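Local coordinates for extracellular serine protease (Aeromonas sobria, PDB 3WQB), which cleaves peptide bonds after paired basic residues, one of them lysine, as a calcium-binding serine protease built from a subtilisin domain and a P-domain, at residues S181-P185 with S509-L515; P240-L246 with L503-S509; D454-T460 with E550-N556; H483-D488 with E576-Q581. The protein carries 1 engineered substitution. All coordinates share one frame; numbering follows the deposited sequence.

Contact 1 of 4, residues S181-P185 with S509-L515; sequences SVVDP and SLVGQSL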
loop_
_atom_site.group_PDB
_atom_site.type_symbol
_atom_site.label_atom_id
_atom_site.label_comp_id
_atom_site.label_asym_id
_atom_site.label_seq_id
_atom_site.Cartn_x
_atom_site.Cartn_y
_atom_site.Cartn_z
ATOM N N SER A 181 7.883 4.597 -3.173
ATOM C CA SER A 181 8.576 4.004 -4.317
ATOM C C SER A 181 10.066 3.982 -4.021
ATOM O O SER A 181 10.589 4.907 -3.400
ATOM C CB SER A 181 8.278 4.780 -5.596
ATOM O OG SER A 181 6.894 4.697 -5.910
ATOM N N VAL A 182 10.737 2.920 -4.451
ATOM C CA VAL A 182 12.155 2.739 -4.135
ATOM C C VAL A 182 12.926 2.285 -5.354
ATOM O O VAL A 182 12.380 1.588 -6.216
ATOM C CB VAL A 182 12.376 1.718 -2.976
ATOM C CG1 VAL A 182 11.769 2.223 -1.680
ATOM C CG2 VAL A 182 11.817 0.342 -3.328
ATOM N N VAL A 183 14.201 2.671 -5.401
ATOM C CA VAL A 183 15.136 2.135 -6.398
ATOM C C VAL A 183 16.228 1.277 -5.759
ATOM O O VAL A 183 17.014 0.634 -6.459
ATOM C CB VAL A 183 15.765 3.237 -7.302
ATOM C CG1 VAL A 183 14.675 3.941 -8.101
ATOM C CG2 VAL A 183 16.558 4.243 -6.473
ATOM N N ASP A 184 16.268 1.268 -4.429
ATOM C CA ASP A 184 17.169 0.402 -3.687
ATOM C C ASP A 184 16.375 -0.331 -2.624
ATOM O O ASP A 184 15.474 0.247 -2.022
ATOM C CB ASP A 184 18.311 1.196 -3.048
ATOM C CG ASP A 184 19.319 1.694 -4.071
ATOM O OD1 ASP A 184 19.285 2.905 -4.367
ATOM O OD2 ASP A 184 20.128 0.886 -4.596
ATOM N N PRO A 185 16.700 -1.611 -2.402
ATOM C CA PRO A 185 15.924 -2.418 -1.479
ATOM C C PRO A 185 16.084 -1.938 -0.048
ATOM O O PRO A 185 17.130 -1.396 0.328
ATOM C CB PRO A 185 16.522 -3.815 -1.645
ATOM C CG PRO A 185 17.937 -3.555 -2.064
ATOM C CD PRO A 185 17.852 -2.352 -2.953
ATOM N N SER A 509 11.796 -1.900 -10.310
ATOM C CA SER A 509 12.428 -0.593 -10.190
ATOM C C SER A 509 13.675 -0.541 -9.307
ATOM O O SER A 509 14.163 0.549 -9.012
ATOM C CB SER A 509 11.402 0.447 -9.724
ATOM O OG SER A 509 11.056 0.240 -8.365
ATOM N N LEU A 510 14.195 -1.697 -8.891
ATOM C CA LEU A 510 15.431 -1.721 -8.094
ATOM C C LEU A 510 16.675 -1.457 -8.939
ATOM O O LEU A 510 17.627 -2.240 -8.938
ATOM C CB LEU A 510 15.567 -3.033 -7.307
ATOM C CG LEU A 510 14.479 -3.298 -6.269
ATOM C CD1 LEU A 510 14.685 -4.660 -5.632
ATOM C CD2 LEU A 510 14.463 -2.196 -5.214
ATOM N N VAL A 511 16.667 -0.315 -9.615
ATOM C CA VAL A 511 17.737 0.072 -10.543
ATOM C C VAL A 511 18.811 0.952 -9.881
ATOM O O VAL A 511 19.678 1.509 -10.566
ATOM C CB VAL A 511 17.146 0.791 -11.784
ATOM C CG1 VAL A 511 16.201 -0.134 -12.556
ATOM C CG2 VAL A 511 16.434 2.097 -11.374
ATOM N N GLY A 512 18.753 1.059 -8.554
ATOM C CA GLY A 512 19.633 1.936 -7.792
ATOM C C GLY A 512 21.112 1.637 -7.903
ATOM O O GLY A 512 21.934 2.537 -7.714
ATOM N N GLN A 513 21.469 0.392 -8.206
ATOM C CA GLN A 513 22.885 0.060 -8.381
ATOM C C GLN A 513 23.450 0.754 -9.615
ATOM O O GLN A 513 24.562 1.289 -9.573
ATOM C CB GLN A 513 23.091 -1.444 -8.470
ATOM C CG GLN A 513 22.706 -2.184 -7.207
ATOM C CD GLN A 513 22.520 -3.674 -7.450
ATOM O OE1 GLN A 513 21.751 -4.088 -8.320
ATOM N NE2 GLN A 513 23.230 -4.483 -6.684
ATOM N N SER A 514 22.669 0.767 -10.692
ATOM C CA SER A 514 23.039 1.471 -11.913
ATOM C C SER A 514 23.037 2.983 -11.706
ATOM O O SER A 514 23.939 3.681 -12.182
ATOM C CB SER A 514 22.119 1.078 -13.069
ATOM O OG SER A 514 22.302 -0.287 -13.399
ATOM N N LEU A 515 22.040 3.485 -10.976
ATOM C CA LEU A 515 21.952 4.915 -10.707
ATOM C C LEU A 515 23.151 5.382 -9.887
ATOM O O LEU A 515 23.747 6.419 -10.189
ATOM C CB LEU A 515 20.633 5.263 -10.009
ATOM C CG LEU A 515 20.305 6.752 -9.856
ATOM C CD1 LEU A 515 20.196 7.461 -11.215
ATOM C CD2 LEU A 515 19.031 6.908 -9.061
#
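V183 lays its CG1 methyl against the turn S509-V511, with CG1 3.5 Å from S509 O and 4.1 Å from V511 CG2, the two valine side chains meeting at a slant. With CG1 anti to the carbonyl carbon (chi1 -62°), the other methyl, CG2, falls near G512 CA. V183 also offers its carbonyl: G512 N, in the first turn of the helix with V511 at its N-cap position, donates to V183 O over 2.8 Å, tilted out of the carbonyl plane. One residue earlier, S509 OG gives its proton to V182 O at 2.9 Å, arriving almost head-on to the carbonyl (174°). L510, centre of an inverse gamma turn, sends CD2 alongside V182 CG2 and to within 3.6 Å of P185 N. D184 passes its carboxylate over G512 CA and bonds to T525. The contact thus joins the loop after catalytic-domain strand 173-179 to the start of P-domain helix 512-520, with strands 222-225, 228-233 and 571-576 packed around V183 and V511.

Contact 2 of 4, residues P240-L246 with L503-S509; sequences PFENSNL and LLSPFNS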
loop_
_atom_site.group_PDB
_atom_site.type_symbol
_atom_site.label_atom_id
_atom_site.label_comp_id
_atom_site.label_asym_id
_atom_site.label_seq_id
_atom_site.Cartn_x
_atom_site.Cartn_y
_atom_site.Cartn_z
ATOM N N PRO A 240 5.335 -5.360 -14.056
ATOM C CA PRO A 240 5.276 -4.071 -13.373
ATOM C C PRO A 240 6.668 -3.523 -13.082
ATOM O O PRO A 240 7.583 -4.272 -12.726
ATOM C CB PRO A 240 4.562 -4.416 -12.058
ATOM C CG PRO A 240 4.880 -5.868 -11.842
ATOM C CD PRO A 240 4.798 -6.452 -13.222
ATOM N N PHE A 241 6.830 -2.215 -13.224
ATOM C CA PHE A 241 8.068 -1.593 -12.799
ATOM C C PHE A 241 8.113 -1.639 -11.265
ATOM O O PHE A 241 9.107 -2.055 -10.667
ATOM C CB PHE A 241 8.143 -0.168 -13.363
ATOM C CG PHE A 241 9.519 0.465 -13.306
ATOM C CD1 PHE A 241 10.679 -0.275 -13.546
ATOM C CD2 PHE A 241 9.645 1.828 -13.050
ATOM C CE1 PHE A 241 11.937 0.341 -13.519
ATOM C CE2 PHE A 241 10.896 2.447 -13.020
ATOM C CZ PHE A 241 12.043 1.701 -13.264
ATOM N N GLU A 242 7.022 -1.226 -10.631
ATOM C CA GLU A 242 6.874 -1.362 -9.189
ATOM C C GLU A 242 6.058 -2.595 -8.831
ATOM O O GLU A 242 4.839 -2.618 -8.982
ATOM C CB GLU A 242 6.218 -0.112 -8.625
ATOM C CG GLU A 242 6.079 -0.091 -7.128
ATOM C CD GLU A 242 5.686 1.264 -6.653
ATOM O OE1 GLU A 242 6.601 2.064 -6.365
ATOM O OE2 GLU A 242 4.470 1.542 -6.604
ATOM N N ASN A 243 6.752 -3.633 -8.385
ATOM C CA ASN A 243 6.094 -4.724 -7.712
ATOM C C ASN A 243 5.696 -4.216 -6.332
ATOM O O ASN A 243 6.469 -3.506 -5.687
ATOM C CB ASN A 243 7.047 -5.907 -7.618
ATOM C CG ASN A 243 6.397 -7.130 -7.039
ATOM O OD1 ASN A 243 6.090 -7.172 -5.848
ATOM N ND2 ASN A 243 6.203 -8.147 -7.866
ATOM N N SER A 244 4.480 -4.543 -5.896
ATOM C CA SER A 244 3.957 -4.067 -4.614
ATOM C C SER A 244 4.652 -4.596 -3.349
ATOM O O SER A 244 4.374 -4.117 -2.242
ATOM C CB SER A 244 2.447 -4.309 -4.556
ATOM O OG SER A 244 2.124 -5.662 -4.797
ATOM N N ASN A 245 5.540 -5.578 -3.511
ATOM C CA ASN A 245 6.395 -6.030 -2.407
ATOM C C ASN A 245 7.643 -5.160 -2.200
ATOM O O ASN A 245 8.383 -5.366 -1.240
ATOM C CB ASN A 245 6.810 -7.501 -2.591
ATOM C CG ASN A 245 5.894 -8.483 -1.865
ATOM O OD1 ASN A 245 5.420 -8.212 -0.771
ATOM N ND2 ASN A 245 5.692 -9.658 -2.457
ATOM N N LEU A 246 7.900 -4.192 -3.086
ATOM C CA LEU A 246 9.105 -3.368 -2.917
ATOM C C LEU A 246 9.045 -2.422 -1.719
ATOM O O LEU A 246 10.049 -2.221 -1.041
ATOM C CB LEU A 246 9.459 -2.592 -4.183
ATOM C CG LEU A 246 9.866 -3.407 -5.405
ATOM C CD1 LEU A 246 10.110 -2.479 -6.593
ATOM C CD2 LEU A 246 11.090 -4.276 -5.115
ATOM N N LEU A 503 7.143 -13.896 -5.663
ATOM C CA LEU A 503 7.262 -12.869 -4.616
ATOM C C LEU A 503 7.836 -11.580 -5.170
ATOM O O LEU A 503 7.429 -10.485 -4.780
ATOM C CB LEU A 503 8.161 -13.348 -3.478
ATOM C CG LEU A 503 7.766 -14.648 -2.791
ATOM C CD1 LEU A 503 8.774 -14.960 -1.708
ATOM C CD2 LEU A 503 6.361 -14.556 -2.218
ATOM N N LEU A 504 8.779 -11.712 -6.090
ATOM C CA LEU A 504 9.339 -10.560 -6.768
ATOM C C LEU A 504 9.523 -10.887 -8.239
ATOM O O LEU A 504 10.270 -11.791 -8.607
ATOM C CB LEU A 504 10.656 -10.112 -6.122
ATOM C CG LEU A 504 11.289 -8.821 -6.668
ATOM C CD1 LEU A 504 10.332 -7.618 -6.539
ATOM C CD2 LEU A 504 12.629 -8.549 -5.986
ATOM N N SER A 505 8.783 -10.162 -9.063
ATOM C CA SER A 505 8.883 -10.263 -10.498
ATOM C C SER A 505 10.108 -9.477 -10.969
ATOM O O SER A 505 10.474 -8.470 -10.363
ATOM C CB SER A 505 7.593 -9.735 -11.127
ATOM O OG SER A 505 7.251 -8.449 -10.624
ATOM N N PRO A 506 10.762 -9.940 -12.045
ATOM C CA PRO A 506 11.974 -9.267 -12.511
ATOM C C PRO A 506 11.681 -7.967 -13.266
ATOM O O PRO A 506 10.524 -7.678 -13.607
ATOM C CB PRO A 506 12.621 -10.310 -13.433
ATOM C CG PRO A 506 11.470 -11.119 -13.938
ATOM C CD PRO A 506 10.473 -11.170 -12.810
ATOM N N PHE A 507 12.729 -7.187 -13.512
ATOM C CA PHE A 507 12.644 -5.942 -14.300
ATOM C C PHE A 507 11.836 -4.893 -13.553
ATOM O O PHE A 507 11.208 -4.006 -14.132
ATOM C CB PHE A 507 12.123 -6.181 -15.731
ATOM C CG PHE A 507 12.775 -7.354 -16.419
ATOM C CD1 PHE A 507 14.130 -7.642 -16.224
ATOM C CD2 PHE A 507 12.036 -8.176 -17.260
ATOM C CE1 PHE A 507 14.722 -8.739 -16.850
ATOM C CE2 PHE A 507 12.624 -9.273 -17.888
ATOM C CZ PHE A 507 13.967 -9.550 -17.688
ATOM N N ASN A 508 11.883 -5.018 -12.235
ATOM C CA ASN A 508 11.307 -4.041 -11.332
ATOM C C ASN A 508 12.189 -2.801 -11.202
ATOM O O ASN A 508 13.187 -2.656 -11.924
ATOM C CB ASN A 508 11.098 -4.694 -9.976
ATOM C CG ASN A 508 12.372 -5.293 -9.449
ATOM O OD1 ASN A 508 13.313 -4.572 -9.113
ATOM N ND2 ASN A 508 12.425 -6.627 -9.403
ATOM N N SER A 509 11.796 -1.900 -10.310
ATOM C CA SER A 509 12.428 -0.593 -10.190
ATOM C C SER A 509 13.675 -0.541 -9.307
ATOM O O SER A 509 14.163 0.549 -9.012
ATOM C CB SER A 509 11.402 0.447 -9.724
ATOM O OG SER A 509 11.056 0.240 -8.365
HETATM O O HOH W 1 8.419 -6.676 -12.116
HETATM O O HOH W 2 5.043 -10.355 -6.336
#
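F241 receives S509 CB squarely over one ring face, a CH-pi contact 3.7 Å from the centroid and 5° off the ring normal, while F507 O lies in plane at the ring edge. Beside it, L246 sends CD2 across L504 CD1 at roughly a right angle, 3.7 Å away. Two asparagines donate across the contact. N243 ND2 donates to S505 OG at 3.0 Å, and N245 ND2 reaches a lone pair of L503 O at 3.0 Å, nearly within its own amide plane. N243, its CG anti to the backbone N (chi1 -175°), is held from behind: its OD1 accepts N245 N at 2.9 Å, an Asx turn over the type I turn N243-L246. On the facing segment, N508 ND2 ties back to S505 O. One water gives protons to P240 O and P506 O and accepts from S505 OG; another accepts from N243 ND2 and donates weakly to L503 O. With both hydrogens of that amide engaged, the domain interface is fixed by directional bonds as well as by apolar packing.

Contact 3 of 4, residues D454-T460 with E550-N556; sequences DVGNSPT and EVTDVAN. With CA (calcium ion), chain D.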
loop_
_atom_site.group_PDB
_atom_site.type_symbol
_atom_site.label_atom_id
_atom_site.label_comp_id
_atom_site.label_asym_id
_atom_site.label_seq_id
_atom_site.Cartn_x
_atom_site.Cartn_y
_atom_site.Cartn_z
ATOM N N ASP A 454 24.481 -16.126 -13.796
ATOM C CA ASP A 454 23.854 -15.284 -14.806
ATOM C C ASP A 454 23.011 -16.188 -15.709
ATOM O O ASP A 454 23.398 -17.329 -15.976
ATOM C CB ASP A 454 24.939 -14.588 -15.625
ATOM C CG ASP A 454 24.408 -13.465 -16.482
ATOM O OD1 ASP A 454 23.321 -12.915 -16.191
ATOM O OD2 ASP A 454 25.104 -13.107 -17.460
ATOM N N VAL A 455 21.852 -15.695 -16.151
ATOM C CA VAL A 455 20.953 -16.444 -17.055
ATOM C C VAL A 455 20.903 -17.939 -16.710
ATOM O O VAL A 455 21.266 -18.804 -17.513
ATOM C CB VAL A 455 21.258 -16.183 -18.580
ATOM C CG1 VAL A 455 20.780 -14.805 -18.979
ATOM C CG2 VAL A 455 22.759 -16.370 -18.945
ATOM N N GLY A 456 20.437 -18.238 -15.499
ATOM C CA GLY A 456 20.556 -19.587 -14.957
ATOM C C GLY A 456 19.769 -20.646 -15.697
ATOM O O GLY A 456 18.695 -20.376 -16.233
ATOM N N ASN A 457 20.308 -21.859 -15.731
ATOM C CA ASN A 457 19.592 -22.995 -16.300
ATOM C C ASN A 457 18.398 -23.428 -15.474
ATOM O O ASN A 457 17.448 -24.003 -16.004
ATOM C CB ASN A 457 20.538 -24.178 -16.488
ATOM C CG ASN A 457 21.253 -24.131 -17.811
ATOM O OD1 ASN A 457 20.640 -23.877 -18.843
ATOM N ND2 ASN A 457 22.550 -24.386 -17.791
ATOM N N SER A 458 18.468 -23.158 -14.175
ATOM C CA SER A 458 17.413 -23.494 -13.236
ATOM C C SER A 458 17.566 -22.563 -12.041
ATOM O O SER A 458 18.610 -21.937 -11.880
ATOM C CB SER A 458 17.519 -24.954 -12.782
ATOM O OG SER A 458 18.713 -25.186 -12.064
ATOM N N PRO A 459 16.527 -22.467 -11.195
ATOM C CA PRO A 459 16.624 -21.592 -10.038
ATOM C C PRO A 459 17.640 -22.057 -9.006
ATOM O O PRO A 459 17.908 -23.253 -8.865
ATOM C CB PRO A 459 15.226 -21.661 -9.426
ATOM C CG PRO A 459 14.333 -22.067 -10.535
ATOM C CD PRO A 459 15.159 -22.982 -11.386
ATOM N N THR A 460 18.206 -21.088 -8.304
ATOM C CA THR A 460 18.923 -21.330 -7.069
ATOM C C THR A 460 17.838 -21.563 -6.029
ATOM O O THR A 460 16.961 -20.726 -5.849
ATOM C CB THR A 460 19.763 -20.102 -6.725
ATOM O OG1 THR A 460 20.652 -19.832 -7.815
ATOM C CG2 THR A 460 20.555 -20.303 -5.442
ATOM N N GLU A 550 12.949 -19.999 -4.557
ATOM C CA GLU A 550 13.649 -20.130 -5.825
ATOM C C GLU A 550 14.063 -18.750 -6.291
ATOM O O GLU A 550 13.246 -17.836 -6.289
ATOM C CB GLU A 550 12.737 -20.782 -6.873
ATOM C CG GLU A 550 12.453 -22.243 -6.617
ATOM C CD GLU A 550 11.669 -22.918 -7.725
ATOM O OE1 GLU A 550 11.215 -22.242 -8.680
ATOM O OE2 GLU A 550 11.520 -24.152 -7.650
ATOM N N VAL A 551 15.330 -18.586 -6.680
ATOM C CA VAL A 551 15.839 -17.313 -7.187
ATOM C C VAL A 551 16.577 -17.588 -8.495
ATOM O O VAL A 551 17.448 -18.455 -8.524
ATOM C CB VAL A 551 16.806 -16.637 -6.182
ATOM C CG1 VAL A 551 17.366 -15.335 -6.745
ATOM C CG2 VAL A 551 16.109 -16.391 -4.842
ATOM N N THR A 552 16.223 -16.871 -9.561
ATOM C CA THR A 552 16.865 -17.044 -10.867
ATOM C C THR A 552 17.233 -15.691 -11.452
ATOM O O THR A 552 16.449 -14.748 -11.380
ATOM C CB THR A 552 15.921 -17.742 -11.876
ATOM O OG1 THR A 552 15.317 -18.892 -11.273
ATOM C CG2 THR A 552 16.699 -18.200 -13.096
ATOM N N ASP A 553 18.430 -15.604 -12.028
ATOM C CA ASP A 553 18.821 -14.464 -12.848
ATOM C C ASP A 553 18.342 -14.760 -14.271
ATOM O O ASP A 553 18.773 -15.733 -14.887
ATOM C CB ASP A 553 20.351 -14.282 -12.759
ATOM C CG ASP A 553 20.894 -13.182 -13.680
ATOM O OD1 ASP A 553 20.318 -12.888 -14.752
ATOM O OD2 ASP A 553 21.944 -12.610 -13.334
ATOM N N VAL A 554 17.420 -13.940 -14.768
ATOM C CA VAL A 554 16.715 -14.240 -16.013
ATOM C C VAL A 554 17.029 -13.267 -17.153
ATOM O O VAL A 554 16.223 -13.115 -18.074
ATOM C CB VAL A 554 15.163 -14.321 -15.804
ATOM C CG1 VAL A 554 14.799 -15.429 -14.814
ATOM C CG2 VAL A 554 14.585 -12.967 -15.374
ATOM N N ALA A 555 18.174 -12.594 -17.081
ATOM C CA ALA A 555 18.532 -11.641 -18.140
ATOM C C ALA A 555 20.014 -11.353 -18.211
ATOM O O ALA A 555 20.664 -11.147 -17.185
ATOM C CB ALA A 555 17.770 -10.333 -17.954
ATOM N N ASN A 556 20.538 -11.298 -19.436
ATOM C CA ASN A 556 21.894 -10.800 -19.643
ATOM C C ASN A 556 21.969 -9.633 -20.627
ATOM O O ASN A 556 23.047 -9.087 -20.871
ATOM C CB ASN A 556 22.866 -11.926 -20.035
ATOM C CG ASN A 556 22.466 -12.650 -21.308
ATOM O OD1 ASN A 556 21.460 -12.339 -21.942
ATOM N ND2 ASN A 556 23.261 -13.644 -21.675
HETATM CA CA CA D . 22.110 -11.177 -15.359
HETATM O O HOH W 3 25.648 -14.103 -19.960
#
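The two segments run antiparallel at T460 and V551, a hydrogen-bonded pair with T460 N to V551 O at 2.7 Å and V551 N to T460 O at 2.8 Å, then part around N457 and meet again where G456 N donates to D553 O. Calcium gathers the side chains at this second meeting. D553 is bidentate, OD1 and OD2 both 2.5 Å from the calcium ion, and its OD2 also accepts from H483; D454 binds through OD1 alone at 2.3 Å, the two carboxylate planes 62° apart. A555 contributes its backbone O, also at 2.3 Å, and D553 OD1 fixes that bend by accepting A555 N nearly along its C-O axis, an Asx turn. The second oxygen of D454, OD2, takes a water that bridges to N556 ND2, and V455 CG1 packs against N556 CG, 3.6 Å off. Toward the other end, P459 lies alongside E550, whose carboxylate pairs with R500 and R548, and sets its CB close to T552 OG1. D488, N578 and N579 complete the coordination. Strand 545-553 therefore ends in a calcium site of the P-domain beta-sandwich, where acidic and amide side chains and one backbone carbonyl from the strand end and neighbouring loops converge.

Contact 4 of 4, residues H483-D488 with E576-Q581; sequences HQRLPD and ERNNRQ. With CA (calcium ion), chain D.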
loop_
_atom_site.group_PDB
_atom_site.type_symbol
_atom_site.label_atom_id
_atom_site.label_comp_id
_atom_site.label_asym_id
_atom_site.label_seq_id
_atom_site.Cartn_x
_atom_site.Cartn_y
_atom_site.Cartn_z
ATOM N N HIS A 483 23.985 -9.594 -5.556
ATOM C CA HIS A 483 23.838 -9.623 -7.007
ATOM C C HIS A 483 24.000 -8.216 -7.548
ATOM O O HIS A 483 23.439 -7.263 -7.003
ATOM C CB HIS A 483 22.472 -10.183 -7.415
ATOM C CG HIS A 483 22.359 -10.495 -8.871
ATOM N ND1 HIS A 483 22.128 -9.528 -9.824
ATOM C CD2 HIS A 483 22.426 -11.672 -9.536
ATOM C CE1 HIS A 483 22.082 -10.092 -11.018
ATOM N NE2 HIS A 483 22.253 -11.393 -10.871
ATOM N N GLN A 484 24.773 -8.096 -8.624
ATOM C CA GLN A 484 25.160 -6.796 -9.164
ATOM C C GLN A 484 24.097 -6.077 -10.012
ATOM O O GLN A 484 24.248 -4.897 -10.308
ATOM C CB GLN A 484 26.453 -6.918 -9.978
ATOM C CG GLN A 484 27.686 -7.316 -9.187
ATOM C CD GLN A 484 28.824 -7.741 -10.093
ATOM O OE1 GLN A 484 28.614 -8.402 -11.116
ATOM N NE2 GLN A 484 30.041 -7.361 -9.721
ATOM N N ARG A 485 23.049 -6.788 -10.416
ATOM C CA ARG A 485 21.936 -6.182 -11.157
ATOM C C ARG A 485 20.596 -6.746 -10.684
ATOM O O ARG A 485 19.986 -7.609 -11.319
ATOM C CB ARG A 485 22.126 -6.326 -12.672
ATOM C CG ARG A 485 21.093 -5.552 -13.474
ATOM C CD ARG A 485 21.465 -5.404 -14.943
ATOM N NE ARG A 485 21.255 -6.640 -15.689
ATOM C CZ ARG A 485 21.012 -6.700 -16.994
ATOM N NH1 ARG A 485 20.970 -5.587 -17.732
ATOM N NH2 ARG A 485 20.809 -7.886 -17.563
ATOM N N LEU A 486 20.135 -6.219 -9.555
ATOM C CA LEU A 486 18.982 -6.780 -8.848
ATOM C C LEU A 486 17.732 -7.069 -9.677
ATOM O O LEU A 486 17.098 -8.096 -9.458
ATOM C CB LEU A 486 18.614 -5.941 -7.613
ATOM C CG LEU A 486 19.581 -6.052 -6.431
ATOM C CD1 LEU A 486 19.312 -4.946 -5.431
ATOM C CD2 LEU A 486 19.505 -7.424 -5.766
ATOM N N PRO A 487 17.372 -6.183 -10.634
ATOM C CA PRO A 487 16.145 -6.467 -11.387
ATOM C C PRO A 487 16.225 -7.691 -12.304
ATOM O O PRO A 487 15.212 -8.086 -12.849
ATOM C CB PRO A 487 15.904 -5.174 -12.185
ATOM C CG PRO A 487 16.598 -4.127 -11.372
ATOM C CD PRO A 487 17.841 -4.809 -10.887
ATOM N N ASP A 488 17.399 -8.311 -12.432
ATOM C CA ASP A 488 17.494 -9.589 -13.138
ATOM C C ASP A 488 16.820 -10.731 -12.389
ATOM O O ASP A 488 16.587 -11.789 -12.965
ATOM C CB ASP A 488 18.958 -9.965 -13.390
ATOM C CG ASP A 488 19.600 -9.141 -14.492
ATOM O OD1 ASP A 488 18.901 -8.312 -15.108
ATOM O OD2 ASP A 488 20.814 -9.335 -14.729
ATOM N N GLU A 576 21.379 -0.173 -17.459
ATOM C CA GLU A 576 21.629 -1.257 -16.526
ATOM C C GLU A 576 22.563 -2.244 -17.199
ATOM O O GLU A 576 22.172 -2.933 -18.146
ATOM C CB GLU A 576 20.345 -1.997 -16.173
ATOM C CG GLU A 576 19.325 -1.250 -15.361
ATOM C CD GLU A 576 18.286 -2.213 -14.840
ATOM O OE1 GLU A 576 18.595 -2.947 -13.879
ATOM O OE2 GLU A 576 17.177 -2.261 -15.411
ATOM N N ARG A 577 23.788 -2.309 -16.699
ATOM C CA ARG A 577 24.783 -3.232 -17.241
ATOM C C ARG A 577 24.637 -4.591 -16.564
ATOM O O ARG A 577 24.466 -4.679 -15.344
ATOM C CB ARG A 577 26.189 -2.675 -17.027
ATOM C CG ARG A 577 26.349 -1.218 -17.441
ATOM C CD ARG A 577 26.841 -1.084 -18.874
ATOM N NE ARG A 577 26.564 0.240 -19.435
ATOM C CZ ARG A 577 27.274 1.340 -19.191
ATOM N NH1 ARG A 577 28.330 1.302 -18.385
ATOM N NH2 ARG A 577 26.927 2.488 -19.758
ATOM N N ASN A 578 24.679 -5.652 -17.358
ATOM C CA ASN A 578 24.586 -7.004 -16.811
ATOM C C ASN A 578 25.630 -7.288 -15.730
ATOM O O ASN A 578 26.754 -6.794 -15.796
ATOM C CB ASN A 578 24.671 -8.041 -17.929
ATOM C CG ASN A 578 24.297 -9.432 -17.464
ATOM O OD1 ASN A 578 23.361 -9.614 -16.685
ATOM N ND2 ASN A 578 25.037 -10.424 -17.929
ATOM N N ASN A 579 25.253 -8.067 -14.718
ATOM C CA ASN A 579 26.217 -8.503 -13.709
ATOM C C ASN A 579 27.373 -9.258 -14.355
ATOM O O ASN A 579 27.160 -10.161 -15.162
ATOM C CB ASN A 579 25.557 -9.364 -12.625
ATOM C CG ASN A 579 24.771 -10.527 -13.196
ATOM O OD1 ASN A 579 23.802 -10.331 -13.927
ATOM N ND2 ASN A 579 25.178 -11.744 -12.856
ATOM N N ARG A 580 28.589 -8.864 -13.992
ATOM C CA ARG A 580 29.803 -9.489 -14.498
ATOM C C ARG A 580 30.102 -10.823 -13.795
ATOM O O ARG A 580 30.736 -11.712 -14.370
ATOM C CB ARG A 580 30.978 -8.520 -14.318
ATOM C CG ARG A 580 32.302 -9.017 -14.865
ATOM C CD ARG A 580 32.808 -8.191 -16.042
ATOM N NE ARG A 580 34.124 -8.658 -16.486
ATOM C CZ ARG A 580 35.274 -8.418 -15.852
ATOM N NH1 ARG A 580 35.300 -7.705 -14.732
ATOM N NH2 ARG A 580 36.410 -8.896 -16.344
ATOM N N GLN A 581 29.652 -10.944 -12.548
ATOM C CA GLN A 581 29.893 -12.118 -11.722
ATOM C C GLN A 581 28.560 -12.774 -11.342
ATOM O O GLN A 581 27.516 -12.107 -11.348
ATOM C CB GLN A 581 30.640 -11.719 -10.441
ATOM C CG GLN A 581 32.166 -11.610 -10.558
ATOM C CD GLN A 581 32.649 -10.353 -11.270
ATOM O OE1 GLN A 581 32.257 -9.231 -10.929
ATOM N NE2 GLN A 581 33.527 -10.534 -12.251
HETATM CA CA CA D . 22.110 -11.177 -15.359
HETATM O O HOH W 4 26.413 -10.496 -9.225
#
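The third calcium site of the protein, in its P-domain, draws these two loops together: D488 OD2 binds the ion at 2.3 Å and N579 OD1 at 2.4 Å, with N578 a further ligand. D454, D553 and A555 supply the remaining ligands. Behind D488 stands R485, which grips D488 OD2 side-on with NE at 2.9 Å and with NH2, OD2 lying close to the guanidinium plane and met on its syn side, somewhat out of the carboxylate plane; R559 pairs with the other oxygen. The arginine chain bends at its third torsion (76°) and slides its guanidinium beneath N578, whose CA sits over the centre of one face. NH1 makes a weak bond to E576 O near the guanidinium edge, and the guanidinium also bonds to G557. E576 turns its OE1 to the P487 ring, 3.4 Å from CG, and pairs through OE2 with R232. H483 sets its ring near the N579 amide, the planes 48° apart, accepts R485 N at ND1 and reaches D553 through NE2. At the outer margin Q484 OE1 accepts Q581 N at 3.1 Å, while Q484 NE2 returns a bond to Q581 OE1. N579 ND2 is steadied by Q581 O, 2.8 Å away and approached from above the carbonyl plane. A second shell thus orients the calcium ligands, and the positive charge of R485 probably offsets part of the negative charge gathered round the ion.

Overall arrangement
Contacts 1 and 2 join the subtilisin domain to the P-domain, whereas contacts 3 and 4 lie within the P-domain and share one calcium ion. The centres of 1 and 2 are about 11 Å apart, as are those of 3 and 4; 1 and 3 are about 20 Å apart and do not touch. Along the chain, 181-185 and 240-246 come first, then 454-460 and 483-488, before 503-509 and 509-515, with 550-556 and 576-581 last. Q513 of contact 1 bonds to H483 and L486 of contact 4, and F507 of contact 2 packs on A555 of contact 3. The calcium site is thus linked through neighbouring loops to the interdomain interface.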